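Local atomic coordinates of Gp26 (Listeria phage P40, PDB entry 4JZ5), a protein that probably hydrolyses glycosidic bonds in the peptidoglycan of the Listeria cell wall, as the catalytic domain of a phage endolysin of glycosyl hydrolase family 25. Residues L24-S29 against G198-I203; V48-N53 against Y58-E63; F76-Y81 against K102-L107. All blocks are in the same frame, centred on the assembly; numbering follows the deposited sequence. Where two conformers were deposited one is given.

Contact 1: L24-S29 against G198-I203; sequences LVLDIS and GRIKAI
Leu26 and Ile200 meet end-on through their terminal methyls, on the outside of the curled, barrel-like sheet that is the core of the glycosyl hydrolase family 25 fold. Leu26 CD1 and Ile200 CD1 are only 3.4 Å apart, a close approach for two methyl carbons. Ile200 makes this reach with CG1 lodged between its backbone N and carbonyl carbon (chi1 64°) and an extended chi2. Ile203 comes up beside the pair, its CD1 lying 4.2 Å from Leu26 CD1. The contact has no hydrogen bond across it and rests on these apolar branches.

The chain leaves strand 197-200 through a type I turn from Ile200 to Ile203 that folds it back, and both isoleucines face strand 25-28; the turn is closed by Ile203 N donating to Ile200 O at 3.1 Å. Leu40 lies against Ile200 and Ala202. On the other side, Leu26 and Ile28 project from strand 25-28, which pairs in parallel with strand 46-53 and antiparallel with strand 206-211; Met209 and Val207 of the latter also touch Leu26 and Ile28, respectively. Val25 and Asp27 of the strand point away from this cluster, and Asp27 OD1 accepts hydrogen bonds from Gln193 and Asn210. The apolar row finishes at Ile28, whose branch methyl CG2 lies 4.2 Å from Ile203 CD1.

Contact 2: V48-N53 against Y58-E63; sequences VIRSSN and YDERLE
Asp59 reaches across to strand 46-53, its CG swung opposite the main-chain N (chi1 -179°), which carries the carboxylate to Arg50. Its CB rests on the Arg50 carbonyl, 3.2 Å from Arg50 O. Beyond CG the two oxygens part company. OD2 takes the salt bridge: Arg50 NE donates to Asp59 OD2 at 2.8 Å on the anti side of the carboxylate, and Arg50 NH2 adds a weak bond. Arg50 has two modelled conformers, so this bridge is less certain in detail; in the one described, guanidinium and carboxylate planes stand 66° apart. Lys30 N also donates to OD2.

OD1 turns back to its own chain and accepts from Arg61 N at 2.8 Å, forming an Asx turn just before helix 62-72, the helix that follows the second strand of the barrel-like family 25 fold. A water bridges Arg50 O to Asp59 OD1, weakly at the OD1 end.

The backbone clasps the same junction. Asp59 N donates to Ser51 O at 2.9 Å, beside the antiparallel non-hydrogen-bonded pair of Ser52 and Tyr58. At the first helical turn the Leu62 side chain lies across Ile49 at about a right angle, Leu62 CD1 3.8 Å from Ile49 CD1.

Contact 3: F76-Y81 against K102-L107; sequences FGLYHY and KKCRQL
This is a small, wholly apolar strand-to-helix contact within a beta-alpha-beta crossover: strand 76-81 lies in the barrel-like sheet of the family 25 fold, and the last turns of helix 87-106 cover its outer side before the chain returns in strand 114-117. Backbones stay well apart, with 9.6 Å between the CA atoms of Leu78 and Cys104, and three side chains, Phe76, Leu78 and Cys104, span the distance. Cys104 turns SG toward the strand, anti to its own carbonyl carbon (chi1 -70°), and the sulfur reaches Leu78 CD2 at 3.9 Å. Phe76 offers its edge to the same atom, so that SG lies near the ring plane rather than over a face.

Leu78 carries more than this one touch. Ile49 of the neighbouring strand, Leu114 of the next and Leu97 and Ala100 of the helix all pack on it, placing it within the buried layer between sheet and helix. Pro111, in the loop that leads from the helix to strand 114-117, touches both Phe76 and Cys104. Tyr79 points to the other side of the sheet, where it meets Phe115 and Asp117. Helical bonding runs through the contact: Gln106 N donates to Lys102 O at 2.8 Å, across Cys104. Within the strand, Leu78 CD2 also sits at the rim of the Phe76 ring, in its plane and 4.0 Å from Phe76 CE2, while that same CE2 approaches Cys104 SG to 4.3 Å.

From the N terminus the chain runs first through strand 25-28, whose partner in contact 1 arrives only at residues 198-203, so contact 1 closes a loop holding most of the fold. Contacts 2 and 3 both nest inside it, in series. Contact 2 closes a short loop at the end of strand 46-53 as the chain turns into helix 62-72; contact 3 opens at strand 76-81 and closes where helix 87-106 ends. The three first segments are consecutive parallel neighbours in one sheet: Leu26 O accepts from Val48 N at 2.9 Å, and Tyr79 O probably from Ser51 N at 2.8 Å. Tyr79 also packs against Ile28 and Ser29, bringing contacts 1 and 3 together.

Contact 1: L24-S29 against G198-I203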
loop_
_atom_site.group_PDB
_atom_site.type_symbol
_atom_site.label_atom_id
_atom_site.label_comp_id
_atom_site.label_asym_id
_atom_site.label_seq_id
_atom_site.Cartn_x
_atom_site.Cartn_y
_atom_site.Cartn_z
ATOM N N LEU A 24 1.506 14.186 3.474
ATOM C CA LEU A 24 1.626 13.563 2.164
ATOM C C LEU A 24 2.306 12.206 2.280
ATOM O O LEU A 24 3.435 12.093 2.771
ATOM C CB LEU A 24 2.437 14.453 1.235
ATOM C CG LEU A 24 2.673 13.883 -0.166
ATOM C CD1 LEU A 24 1.360 13.585 -0.874
ATOM C CD2 LEU A 24 3.513 14.864 -0.970
ATOM N N VAL A 25 1.603 11.175 1.831
ATOM C CA VAL A 25 2.116 9.821 1.755
ATOM C C VAL A 25 2.008 9.387 0.296
ATOM O O VAL A 25 0.982 9.603 -0.335
ATOM C CB VAL A 25 1.277 8.885 2.670
ATOM C CG1 VAL A 25 1.611 7.420 2.403
ATOM C CG2 VAL A 25 1.479 9.267 4.140
ATOM N N LEU A 26 3.075 8.819 -0.258
ATOM C CA LEU A 26 3.037 8.329 -1.632
ATOM C C LEU A 26 2.921 6.826 -1.669
ATOM O O LEU A 26 3.330 6.147 -0.732
ATOM C CB LEU A 26 4.317 8.708 -2.376
ATOM C CG LEU A 26 4.660 10.183 -2.463
ATOM C CD1 LEU A 26 5.922 10.373 -3.284
ATOM C CD2 LEU A 26 3.494 10.977 -3.021
ATOM N N ASP A 27 2.403 6.298 -2.768
ATOM C CA ASP A 27 2.628 4.898 -3.085
ATOM C C ASP A 27 3.176 4.813 -4.498
ATOM O O ASP A 27 2.755 5.565 -5.380
ATOM C CB ASP A 27 1.379 4.025 -2.858
ATOM C CG ASP A 27 0.201 4.437 -3.686
ATOM O OD1 ASP A 27 -0.603 5.254 -3.217
ATOM O OD2 ASP A 27 0.066 3.878 -4.800
ATOM N N ILE A 28 4.158 3.936 -4.689
ATOM C CA ILE A 28 4.891 3.805 -5.938
ATOM C C ILE A 28 5.087 2.333 -6.278
ATOM O O ILE A 28 4.946 1.434 -5.436
ATOM C CB ILE A 28 6.249 4.549 -5.900
ATOM C CG1 ILE A 28 7.157 3.968 -4.813
ATOM C CG2 ILE A 28 6.029 6.030 -5.696
ATOM C CD1 ILE A 28 8.560 4.569 -4.793
ATOM N N SER A 29 5.437 2.110 -7.538
ATOM C CA SER A 29 5.606 0.782 -8.084
ATOM C C SER A 29 6.542 0.871 -9.280
ATOM O O SER A 29 7.235 1.866 -9.478
ATOM C CB SER A 29 4.260 0.213 -8.535
ATOM O OG SER A 29 3.802 0.897 -9.688
ATOM N N GLY A 198 -0.879 12.694 -9.187
ATOM C CA GLY A 198 -0.023 13.614 -8.477
ATOM C C GLY A 198 1.161 14.071 -9.299
ATOM O O GLY A 198 1.642 13.359 -10.192
ATOM N N ARG A 199 1.634 15.257 -8.956
ATOM C CA ARG A 199 2.821 15.814 -9.560
ATOM C C ARG A 199 3.769 16.249 -8.466
ATOM O O ARG A 199 3.465 17.137 -7.661
ATOM C CB ARG A 199 2.469 16.990 -10.440
ATOM C CG ARG A 199 3.604 17.391 -11.346
ATOM C CD ARG A 199 3.258 18.658 -12.088
ATOM N NE ARG A 199 3.097 19.783 -11.169
ATOM C CZ ARG A 199 4.092 20.551 -10.735
ATOM N NH1 ARG A 199 5.340 20.335 -11.136
ATOM N NH2 ARG A 199 3.842 21.546 -9.896
ATOM N N ILE A 200 4.918 15.607 -8.421
ATOM C CA ILE A 200 5.974 16.038 -7.522
ATOM C C ILE A 200 7.287 16.058 -8.292
ATOM O O ILE A 200 7.525 15.233 -9.171
ATOM C CB ILE A 200 6.074 15.142 -6.282
ATOM C CG1 ILE A 200 6.470 13.728 -6.686
ATOM C CG2 ILE A 200 4.752 15.152 -5.531
ATOM C CD1 ILE A 200 6.675 12.835 -5.511
ATOM N N LYS A 201 8.141 17.001 -7.948
ATOM C CA LYS A 201 9.354 17.234 -8.709
ATOM C C LYS A 201 10.236 15.994 -8.798
ATOM O O LYS A 201 10.905 15.763 -9.786
ATOM C CB LYS A 201 10.131 18.389 -8.081
ATOM C CG LYS A 201 11.489 18.650 -8.688
ATOM C CD LYS A 201 12.184 19.808 -7.983
ATOM C CE LYS A 201 13.537 20.111 -8.603
ATOM N NZ LYS A 201 13.422 20.481 -10.039
ATOM N N ALA A 202 10.208 15.181 -7.753
ATOM C CA ALA A 202 11.107 14.035 -7.644
ATOM C C ALA A 202 10.756 12.865 -8.557
ATOM O O ALA A 202 11.534 11.922 -8.667
ATOM C CB ALA A 202 11.129 13.550 -6.215
ATOM N N ILE A 203 9.589 12.909 -9.195
ATOM C CA ILE A 203 9.104 11.791 -9.996
ATOM C C ILE A 203 8.491 12.337 -11.282
ATOM O O ILE A 203 7.580 13.157 -11.236
ATOM C CB ILE A 203 8.036 10.973 -9.243
ATOM C CG1 ILE A 203 8.612 10.438 -7.937
ATOM C CG2 ILE A 203 7.543 9.829 -10.091
ATOM C CD1 ILE A 203 7.592 9.683 -7.088
#

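Contact 2: V48-N53 against Y58-E63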
loop_
_atom_site.group_PDB
_atom_site.type_symbol
_atom_site.label_atom_id
_atom_site.label_comp_id
_atom_site.label_asym_id
_atom_site.label_seq_id
_atom_site.Cartn_x
_atom_site.Cartn_y
_atom_site.Cartn_z
ATOM N N VAL A 48 4.604 3.853 0.413
ATOM C CA VAL A 48 4.269 2.443 0.278
ATOM C C VAL A 48 4.693 1.984 -1.115
ATOM O O VAL A 48 4.358 2.625 -2.103
ATOM C CB VAL A 48 2.765 2.173 0.463
ATOM C CG1 VAL A 48 2.556 0.697 0.818
ATOM C CG2 VAL A 48 2.172 3.069 1.546
ATOM N N ILE A 49 5.438 0.886 -1.203
ATOM C CA ILE A 49 5.906 0.392 -2.484
ATOM C C ILE A 49 5.264 -0.936 -2.813
ATOM O O ILE A 49 4.998 -1.756 -1.936
ATOM C CB ILE A 49 7.448 0.289 -2.561
ATOM C CG1 ILE A 49 8.001 -0.849 -1.714
ATOM C CG2 ILE A 49 8.076 1.607 -2.153
ATOM C CD1 ILE A 49 9.509 -0.938 -1.723
ATOM N N ARG A 50 5.012 -1.169 -4.093
ATOM C CA ARG A 50 4.395 -2.421 -4.528
ATOM C C ARG A 50 5.381 -3.573 -4.424
ATOM O O ARG A 50 6.493 -3.486 -4.942
ATOM C CB ARG A 50 3.891 -2.321 -5.965
ATOM C CG ARG A 50 3.005 -3.504 -6.354
ATOM C CD ARG A 50 2.281 -3.296 -7.669
ATOM N NE ARG A 50 3.183 -3.444 -8.800
ATOM C CZ ARG A 50 2.798 -3.414 -10.071
ATOM N NH1 ARG A 50 1.520 -3.239 -10.380
ATOM N NH2 ARG A 50 3.695 -3.563 -11.031
ATOM N N SER A 51 4.959 -4.663 -3.782
ATOM C CA SER A 51 5.796 -5.836 -3.618
ATOM C C SER A 51 5.729 -6.807 -4.783
ATOM O O SER A 51 6.737 -7.399 -5.167
ATOM C CB SER A 51 5.389 -6.586 -2.353
ATOM O OG SER A 51 4.039 -7.025 -2.391
ATOM N N SER A 52 4.526 -6.992 -5.323
ATOM C CA SER A 52 4.237 -8.161 -6.124
ATOM C C SER A 52 2.844 -8.045 -6.728
ATOM O O SER A 52 1.980 -7.353 -6.191
ATOM C CB SER A 52 4.332 -9.422 -5.258
ATOM O OG SER A 52 3.823 -9.211 -3.950
ATOM N N ASN A 53 2.665 -8.742 -7.841
ATOM C CA ASN A 53 1.385 -8.938 -8.510
ATOM C C ASN A 53 1.059 -10.418 -8.440
ATOM O O ASN A 53 1.657 -11.232 -9.158
ATOM C CB ASN A 53 1.474 -8.563 -9.989
ATOM C CG ASN A 53 1.464 -7.072 -10.236
ATOM O OD1 ASN A 53 1.477 -6.263 -9.313
ATOM N ND2 ASN A 53 1.442 -6.698 -11.504
ATOM N N TYR A 58 7.340 -10.491 -8.609
ATOM C CA TYR A 58 7.627 -9.354 -7.756
ATOM C C TYR A 58 7.642 -8.104 -8.614
ATOM O O TYR A 58 7.956 -8.158 -9.804
ATOM C CB TYR A 58 8.964 -9.540 -7.036
ATOM C CG TYR A 58 8.919 -10.739 -6.119
ATOM C CD1 TYR A 58 8.349 -10.648 -4.856
ATOM C CD2 TYR A 58 9.385 -11.978 -6.538
ATOM C CE1 TYR A 58 8.279 -11.756 -4.020
ATOM C CE2 TYR A 58 9.325 -13.091 -5.706
ATOM C CZ TYR A 58 8.766 -12.975 -4.454
ATOM O OH TYR A 58 8.713 -14.090 -3.637
ATOM N N ASP A 59 7.291 -6.971 -8.032
ATOM C CA ASP A 59 7.380 -5.718 -8.769
ATOM C C ASP A 59 8.825 -5.475 -9.185
ATOM O O ASP A 59 9.750 -5.651 -8.381
ATOM C CB ASP A 59 6.849 -4.580 -7.912
ATOM C CG ASP A 59 6.894 -3.249 -8.625
ATOM O OD1 ASP A 59 7.982 -2.631 -8.633
ATOM O OD2 ASP A 59 5.854 -2.826 -9.183
ATOM N N GLU A 60 9.014 -5.074 -10.436
ATOM C CA GLU A 60 10.338 -4.940 -11.010
ATOM C C GLU A 60 11.195 -3.880 -10.337
ATOM O O GLU A 60 12.413 -3.891 -10.513
ATOM C CB GLU A 60 10.215 -4.612 -12.500
ATOM C CG GLU A 60 9.544 -5.707 -13.343
ATOM C CD GLU A 60 8.014 -5.577 -13.475
ATOM O OE1 GLU A 60 7.315 -5.136 -12.535
ATOM O OE2 GLU A 60 7.494 -5.951 -14.556
ATOM N N ARG A 61 10.582 -2.954 -9.610
ATOM C CA ARG A 61 11.327 -1.907 -8.926
ATOM C C ARG A 61 11.329 -2.088 -7.411
ATOM O O ARG A 61 11.761 -1.186 -6.702
ATOM C CB ARG A 61 10.782 -0.513 -9.283
ATOM C CG ARG A 61 10.856 -0.152 -10.771
ATOM C CD ARG A 61 12.252 0.106 -11.300
ATOM N NE ARG A 61 12.206 0.172 -12.762
ATOM C CZ ARG A 61 13.197 0.581 -13.542
ATOM N NH1 ARG A 61 14.336 0.995 -13.019
ATOM N NH2 ARG A 61 13.035 0.587 -14.857
ATOM N N LEU A 62 10.843 -3.223 -6.915
ATOM C CA LEU A 62 10.784 -3.445 -5.472
ATOM C C LEU A 62 12.130 -3.191 -4.788
ATOM O O LEU A 62 12.216 -2.420 -3.825
ATOM C CB LEU A 62 10.336 -4.874 -5.183
ATOM C CG LEU A 62 10.500 -5.356 -3.738
ATOM C CD1 LEU A 62 9.643 -4.549 -2.797
ATOM C CD2 LEU A 62 10.127 -6.825 -3.641
ATOM N N GLU A 63 13.184 -3.823 -5.275
ATOM C CA GLU A 63 14.457 -3.685 -4.604
ATOM C C GLU A 63 15.044 -2.301 -4.801
ATOM O O GLU A 63 15.617 -1.738 -3.872
ATOM C CB GLU A 63 15.403 -4.788 -5.044
ATOM C CG GLU A 63 14.878 -6.156 -4.602
ATOM C CD GLU A 63 15.728 -7.309 -5.054
ATOM O OE1 GLU A 63 16.933 -7.103 -5.265
ATOM O OE2 GLU A 63 15.183 -8.424 -5.201
HETATM O O HOH W 1 7.754 -1.222 -6.084
#

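Contact 3: F76-Y81 against K102-L107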
loop_
_atom_site.group_PDB
_atom_site.type_symbol
_atom_site.label_atom_id
_atom_site.label_comp_id
_atom_site.label_asym_id
_atom_site.label_seq_id
_atom_site.Cartn_x
_atom_site.Cartn_y
_atom_site.Cartn_z
ATOM N N PHE A 76 9.007 3.386 5.100
ATOM C CA PHE A 76 8.217 2.825 4.035
ATOM C C PHE A 76 7.589 1.498 4.411
ATOM O O PHE A 76 7.957 0.839 5.369
ATOM C CB PHE A 76 9.063 2.702 2.740
ATOM C CG PHE A 76 10.004 1.528 2.719
ATOM C CD1 PHE A 76 11.248 1.612 3.312
ATOM C CD2 PHE A 76 9.642 0.339 2.093
ATOM C CE1 PHE A 76 12.119 0.537 3.298
ATOM C CE2 PHE A 76 10.514 -0.739 2.064
ATOM C CZ PHE A 76 11.758 -0.634 2.675
ATOM N N GLY A 77 6.603 1.136 3.613
ATOM C CA GLY A 77 5.904 -0.125 3.712
ATOM C C GLY A 77 5.723 -0.762 2.350
ATOM O O GLY A 77 6.154 -0.217 1.335
ATOM N N LEU A 78 5.047 -1.907 2.317
ATOM C CA LEU A 78 4.831 -2.672 1.084
ATOM C C LEU A 78 3.358 -2.934 0.865
ATOM O O LEU A 78 2.620 -3.132 1.837
ATOM C CB LEU A 78 5.482 -4.053 1.147
ATOM C CG LEU A 78 6.961 -4.115 1.500
ATOM C CD1 LEU A 78 7.418 -5.563 1.493
ATOM C CD2 LEU A 78 7.842 -3.275 0.608
ATOM N N TYR A 79 2.926 -2.993 -0.394
ATOM C CA TYR A 79 1.586 -3.464 -0.700
ATOM C C TYR A 79 1.635 -4.515 -1.798
ATOM O O TYR A 79 2.357 -4.388 -2.784
ATOM C CB TYR A 79 0.631 -2.304 -1.070
ATOM C CG TYR A 79 0.793 -1.718 -2.462
ATOM C CD1 TYR A 79 0.098 -2.245 -3.546
ATOM C CD2 TYR A 79 1.601 -0.608 -2.691
ATOM C CE1 TYR A 79 0.213 -1.711 -4.817
ATOM C CE2 TYR A 79 1.728 -0.065 -3.972
ATOM C CZ TYR A 79 1.020 -0.620 -5.022
ATOM O OH TYR A 79 1.128 -0.115 -6.298
ATOM N N HIS A 80 0.810 -5.546 -1.629
ATOM C CA HIS A 80 0.680 -6.646 -2.567
ATOM C C HIS A 80 -0.590 -6.495 -3.387
ATOM O O HIS A 80 -1.666 -6.315 -2.818
ATOM C CB HIS A 80 0.579 -7.959 -1.791
ATOM C CG HIS A 80 0.345 -9.139 -2.670
ATOM N ND1 HIS A 80 -0.868 -9.773 -2.842
ATOM C CD2 HIS A 80 1.226 -9.768 -3.470
ATOM C CE1 HIS A 80 -0.700 -10.770 -3.703
ATOM N NE2 HIS A 80 0.558 -10.775 -4.099
ATOM N N TYR A 81 -0.472 -6.574 -4.714
ATOM C CA TYR A 81 -1.625 -6.513 -5.599
ATOM C C TYR A 81 -2.195 -7.919 -5.754
ATOM O O TYR A 81 -1.585 -8.799 -6.376
ATOM C CB TYR A 81 -1.249 -5.923 -6.970
ATOM C CG TYR A 81 -2.476 -5.673 -7.811
ATOM C CD1 TYR A 81 -3.054 -6.693 -8.553
ATOM C CD2 TYR A 81 -3.104 -4.439 -7.801
ATOM C CE1 TYR A 81 -4.193 -6.474 -9.300
ATOM C CE2 TYR A 81 -4.250 -4.212 -8.559
ATOM C CZ TYR A 81 -4.794 -5.242 -9.278
ATOM O OH TYR A 81 -5.936 -5.023 -10.019
ATOM N N LYS A 102 10.935 -10.059 3.376
ATOM C CA LYS A 102 12.241 -10.649 3.632
ATOM C C LYS A 102 13.309 -10.133 2.664
ATOM O O LYS A 102 14.439 -9.895 3.065
ATOM C CB LYS A 102 12.145 -12.171 3.565
ATOM C CG LYS A 102 11.323 -12.801 4.683
ATOM C CD LYS A 102 11.159 -14.296 4.419
ATOM C CE LYS A 102 10.532 -15.063 5.570
ATOM N NZ LYS A 102 10.505 -16.527 5.268
ATOM N N LYS A 103 12.972 -9.970 1.397
ATOM C CA LYS A 103 13.920 -9.446 0.419
ATOM C C LYS A 103 14.384 -8.041 0.804
ATOM O O LYS A 103 15.562 -7.708 0.711
ATOM C CB LYS A 103 13.287 -9.408 -0.965
ATOM C CG LYS A 103 13.122 -10.745 -1.657
ATOM C CD LYS A 103 12.395 -10.563 -2.986
ATOM C CE LYS A 103 12.136 -11.885 -3.669
ATOM N NZ LYS A 103 13.392 -12.502 -4.160
ATOM N N CYS A 104 13.443 -7.209 1.236
ATOM C CA CYS A 104 13.808 -5.880 1.694
ATOM C C CYS A 104 14.764 -5.963 2.877
ATOM O O CYS A 104 15.768 -5.267 2.922
ATOM C CB CYS A 104 12.568 -5.096 2.092
ATOM S SG CYS A 104 11.527 -4.636 0.674
ATOM N N ARG A 105 14.457 -6.830 3.839
ATOM C CA ARG A 105 15.317 -6.956 5.011
ATOM C C ARG A 105 16.700 -7.502 4.642
ATOM O O ARG A 105 17.698 -7.113 5.248
ATOM C CB ARG A 105 14.654 -7.815 6.094
ATOM C CG ARG A 105 13.373 -7.216 6.650
ATOM C CD ARG A 105 13.117 -7.680 8.081
ATOM N NE ARG A 105 14.142 -7.153 8.976
ATOM C CZ ARG A 105 14.998 -7.870 9.693
ATOM N NH1 ARG A 105 14.982 -9.196 9.684
ATOM N NH2 ARG A 105 15.881 -7.223 10.419
ATOM N N GLN A 106 16.778 -8.386 3.650
ATOM C CA GLN A 106 18.056 -8.885 3.168
ATOM C C GLN A 106 18.945 -7.755 2.659
ATOM O O GLN A 106 20.172 -7.849 2.744
ATOM C CB GLN A 106 17.845 -9.919 2.063
ATOM C CG GLN A 106 19.126 -10.518 1.504
ATOM C CD GLN A 106 19.633 -11.697 2.308
ATOM O OE1 GLN A 106 18.864 -12.383 2.981
ATOM N NE2 GLN A 106 20.935 -11.944 2.232
ATOM N N LEU A 107 18.344 -6.694 2.126
ATOM C CA LEU A 107 19.084 -5.544 1.619
ATOM C C LEU A 107 19.346 -4.517 2.713
ATOM O O LEU A 107 19.901 -3.455 2.452
ATOM C CB LEU A 107 18.309 -4.902 0.480
ATOM C CG LEU A 107 18.121 -5.819 -0.729
ATOM C CD1 LEU A 107 17.055 -5.261 -1.660
ATOM C CD2 LEU A 107 19.439 -6.011 -1.462
#